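Alpha-galacturonidase (Bacillus subtilis, PDB 3FEF) hydrolyses alpha-1,4-linked di-galacturonate, releasing alpha-D-galacturonate, as a homotetrameric family 4 glycosidase that depends on NAD(+) and manganese. Local coordinates at residues L178-L187 and L220-Y231. Sequence-based numbering, arbitrary orientation.
Sequences LLAEMVTERL and LLPIFREFSAHY
With chi1 at 161° M182, a selenomethionine, sends CG away from its own backbone N and over the ring of F227, and the bend at its third torsion then brings CE against L220 CB and I223 CG2. M182 CG sits 3.7 Å from the F227 ring centroid, a CH-pi contact over one face. M182 SE reaches the backbone of the other helix, 3.5 Å from F224 CA, and makes oblique Met-aromatic contacts with the rings of both F224 and F227. The knob M182 thus fills a hole lined by L220, I223, F224 and F227. F227 answers as a knob among L178, M182, E185 and R186: L178 CD1 lies at its edge, and R186 CD comes obliquely to within 3.4 Å of F227 CD1. Further along, L187 CD1 meets I223 CD1 at 3.6 Å, while L179 CD2 packs obliquely against the F224 ring.

At the partly exposed end, Y231 OH donates to E185 OE2 over 2.8 Å, on the syn side but 32° out of the carboxylate plane. R186 NH1, 3.2 Å from E185 OE2, approaches from the opposite face of that plane in a salt bridge whose hydrogen bond is bent, so two donors grip OE2; E185 OE1 has a weak bond to Y236 OH. A leucine in place of E185 would probably leave Y231 OH and the R186 guanidinium without their shared acceptor, setting the arginine freer to turn.

The helix axes pass 10.6 Å apart at 79°. This nearly perpendicular knobs-into-holes helix packing joins helix 171-187, which follows the last strand of the Rossmann-type parallel sheet, to helix 220-231, which follows the antiparallel strands 207-215 and 218-219.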
# COMPACT_ATOMS: atom_id res chain seq x y z
N LEU A 178 9.17 -33.98 -12.68
CA LEU A 178 7.90 -34.63 -12.97
C LEU A 178 7.34 -34.12 -14.29
O LEU A 178 6.90 -34.89 -15.13
CB LEU A 178 6.89 -34.37 -11.85
CG LEU A 178 5.44 -34.77 -12.14
CD1 LEU A 178 5.35 -36.30 -12.36
CD2 LEU A 178 4.50 -34.33 -11.04
N LEU A 179 7.34 -32.80 -14.47
CA LEU A 179 6.87 -32.20 -15.70
C LEU A 179 7.76 -32.58 -16.90
O LEU A 179 7.25 -32.81 -18.00
CB LEU A 179 6.81 -30.68 -15.54
CG LEU A 179 5.75 -30.09 -14.60
CD1 LEU A 179 6.08 -28.62 -14.32
CD2 LEU A 179 4.36 -30.20 -15.20
N ALA A 180 9.08 -32.64 -16.72
CA ALA A 180 9.92 -33.07 -17.83
C ALA A 180 9.54 -34.49 -18.28
O ALA A 180 9.44 -34.76 -19.47
CB ALA A 180 11.40 -32.99 -17.48
N GLU A 181 9.29 -35.39 -17.34
CA GLU A 181 8.91 -36.75 -17.69
C GLU A 181 7.53 -36.82 -18.34
O GLU A 181 7.28 -37.68 -19.20
CB GLU A 181 9.01 -37.69 -16.49
CG GLU A 181 10.46 -37.86 -16.02
CD GLU A 181 10.64 -38.96 -15.01
OE1 GLU A 181 9.71 -39.77 -14.83
OE2 GLU A 181 11.72 -39.00 -14.39
N MSE A 182 6.64 -35.91 -17.95
CA MSE A 182 5.32 -35.83 -18.55
C MSE A 182 5.41 -35.42 -20.01
O MSE A 182 4.71 -35.96 -20.86
CB MSE A 182 4.44 -34.86 -17.76
CG MSE A 182 3.23 -34.35 -18.51
SE MSE A 182 2.45 -32.75 -17.64
CE MSE A 182 3.68 -31.41 -18.38
N VAL A 183 6.28 -34.45 -20.29
CA VAL A 183 6.58 -34.03 -21.66
C VAL A 183 7.02 -35.21 -22.54
O VAL A 183 6.51 -35.38 -23.65
CB VAL A 183 7.70 -32.98 -21.67
CG1 VAL A 183 8.19 -32.72 -23.09
CG2 VAL A 183 7.23 -31.66 -20.99
N THR A 184 7.96 -36.00 -22.04
CA THR A 184 8.38 -37.20 -22.74
C THR A 184 7.23 -38.19 -22.91
O THR A 184 6.98 -38.68 -24.00
CB THR A 184 9.50 -37.91 -21.99
OG1 THR A 184 10.61 -37.02 -21.84
CG2 THR A 184 9.95 -39.15 -22.76
N GLU A 185 6.51 -38.47 -21.83
CA GLU A 185 5.44 -39.44 -21.93
C GLU A 185 4.23 -38.98 -22.73
O GLU A 185 3.56 -39.80 -23.35
CB GLU A 185 4.98 -39.92 -20.56
CG GLU A 185 4.17 -41.19 -20.68
CD GLU A 185 3.01 -41.21 -19.72
OE1 GLU A 185 3.26 -41.38 -18.51
OE2 GLU A 185 1.86 -41.08 -20.20
N ARG A 186 3.93 -37.69 -22.72
CA ARG A 186 2.73 -37.21 -23.39
C ARG A 186 3.06 -36.81 -24.82
O ARG A 186 2.20 -36.86 -25.69
CB ARG A 186 2.12 -36.00 -22.65
CG ARG A 186 1.88 -36.16 -21.14
CD ARG A 186 0.92 -37.30 -20.80
NE ARG A 186 -0.24 -37.33 -21.68
CZ ARG A 186 -1.01 -38.40 -21.87
NH1 ARG A 186 -0.74 -39.53 -21.24
NH2 ARG A 186 -2.05 -38.33 -22.69
N LEU A 187 4.30 -36.40 -25.06
CA LEU A 187 4.65 -35.81 -26.34
C LEU A 187 5.68 -36.63 -27.08
O LEU A 187 5.86 -36.48 -28.28
CB LEU A 187 5.16 -34.38 -26.16
CG LEU A 187 4.26 -33.47 -25.32
CD1 LEU A 187 4.81 -32.03 -25.25
CD2 LEU A 187 2.83 -33.48 -25.84
N LEU A 220 2.72 -26.02 -20.77
CA LEU A 220 2.63 -27.28 -20.05
C LEU A 220 1.35 -27.41 -19.24
O LEU A 220 1.01 -28.51 -18.81
CB LEU A 220 3.85 -27.53 -19.15
CG LEU A 220 5.20 -27.53 -19.89
CD1 LEU A 220 6.35 -27.88 -18.95
CD2 LEU A 220 5.16 -28.48 -21.04
N LEU A 221 0.62 -26.31 -19.03
CA LEU A 221 -0.53 -26.41 -18.12
C LEU A 221 -1.68 -27.26 -18.65
O LEU A 221 -2.24 -28.05 -17.89
CB LEU A 221 -1.03 -25.04 -17.60
CG LEU A 221 -0.56 -24.99 -16.14
CD1 LEU A 221 0.82 -24.32 -16.01
CD2 LEU A 221 -1.58 -24.36 -15.21
N PRO A 222 -2.04 -27.09 -19.94
CA PRO A 222 -3.06 -27.94 -20.57
C PRO A 222 -2.65 -29.40 -20.58
O PRO A 222 -3.49 -30.27 -20.42
CB PRO A 222 -3.13 -27.39 -22.00
CG PRO A 222 -2.77 -25.94 -21.83
CD PRO A 222 -1.68 -25.95 -20.79
N ILE A 223 -1.36 -29.66 -20.76
CA ILE A 223 -0.84 -31.02 -20.75
C ILE A 223 -0.90 -31.64 -19.37
O ILE A 223 -1.21 -32.82 -19.23
CB ILE A 223 0.62 -31.06 -21.25
CG1 ILE A 223 0.69 -30.64 -22.71
CG2 ILE A 223 1.20 -32.45 -21.08
CD1 ILE A 223 2.09 -30.72 -23.30
N PHE A 224 -0.61 -30.86 -18.33
CA PHE A 224 -0.70 -31.40 -16.99
C PHE A 224 -2.17 -31.70 -16.67
O PHE A 224 -2.47 -32.61 -15.92
CB PHE A 224 -0.12 -30.43 -15.97
CG PHE A 224 -0.06 -30.97 -14.59
CD1 PHE A 224 -1.16 -30.93 -13.75
CD2 PHE A 224 1.12 -31.53 -14.11
CE1 PHE A 224 -1.08 -31.42 -12.44
CE2 PHE A 224 1.20 -32.03 -12.83
CZ PHE A 224 0.10 -31.97 -11.99
N ARG A 225 -3.09 -30.93 -17.23
CA ARG A 225 -4.50 -31.19 -17.00
C ARG A 225 -4.89 -32.58 -17.55
O ARG A 225 -5.54 -33.36 -16.86
CB ARG A 225 -5.39 -30.07 -17.56
CG ARG A 225 -6.89 -30.40 -17.52
CD ARG A 225 -7.80 -29.16 -17.48
NE ARG A 225 -7.20 -27.95 -18.06
CZ ARG A 225 -6.73 -27.85 -19.30
NH1 ARG A 225 -6.23 -26.70 -19.72
NH2 ARG A 225 -6.75 -28.90 -20.13
N GLU A 226 -4.47 -32.90 -18.77
CA GLU A 226 -4.70 -34.24 -19.35
C GLU A 226 -4.03 -35.31 -18.53
O GLU A 226 -4.62 -36.34 -18.20
CB GLU A 226 -4.21 -34.31 -20.80
CG GLU A 226 -5.16 -33.63 -21.77
CD GLU A 226 -4.46 -32.99 -22.96
OE1 GLU A 226 -3.35 -33.44 -23.30
OE2 GLU A 226 -5.02 -32.05 -23.55
N PHE A 227 -2.76 -35.05 -18.23
CA PHE A 227 -1.94 -35.91 -17.42
C PHE A 227 -2.63 -36.24 -16.10
O PHE A 227 -2.63 -37.38 -15.64
CB PHE A 227 -0.65 -35.15 -17.14
CG PHE A 227 0.46 -36.00 -16.67
CD1 PHE A 227 0.83 -37.13 -17.39
CD2 PHE A 227 1.18 -35.65 -15.53
CE1 PHE A 227 1.86 -37.91 -16.96
CE2 PHE A 227 2.23 -36.42 -15.09
CZ PHE A 227 2.58 -37.56 -15.81
N SER A 228 -3.21 -35.22 -15.48
CA SER A 228 -3.87 -35.38 -14.21
C SER A 228 -5.17 -36.17 -14.33
O SER A 228 -5.53 -36.93 -13.43
CB SER A 228 -4.19 -34.01 -13.61
OG SER A 228 -5.03 -34.16 -12.48
N ALA A 229 -5.88 -36.00 -15.45
CA ALA A 229 -7.13 -36.73 -15.65
C ALA A 229 -6.82 -38.19 -15.86
O ALA A 229 -7.55 -39.06 -15.42
CB ALA A 229 -7.90 -36.18 -16.82
N HIS A 230 -5.71 -38.47 -16.54
CA HIS A 230 -5.38 -39.84 -16.81
C HIS A 230 -4.83 -40.62 -15.62
O HIS A 230 -5.13 -41.80 -15.46
CB HIS A 230 -4.44 -39.95 -18.01
CG HIS A 230 -4.49 -41.28 -18.69
ND1 HIS A 230 -3.46 -42.19 -18.62
CD2 HIS A 230 -5.48 -41.87 -19.40
CE1 HIS A 230 -3.80 -43.28 -19.28
NE2 HIS A 230 -5.02 -43.12 -19.76
N TYR A 231 -4.02 -39.98 -14.77
CA TYR A 231 -3.37 -40.70 -13.67
C TYR A 231 -3.85 -40.29 -12.29
O TYR A 231 -3.24 -40.66 -11.29
CB TYR A 231 -1.86 -40.53 -13.75
CG TYR A 231 -1.25 -41.10 -15.00
CD1 TYR A 231 -1.09 -42.48 -15.15
CD2 TYR A 231 -0.82 -40.27 -16.03
CE1 TYR A 231 -0.52 -43.02 -16.29
CE2 TYR A 231 -0.26 -40.80 -17.18
CZ TYR A 231 -0.11 -42.18 -17.30
OH TYR A 231 0.45 -42.72 -18.43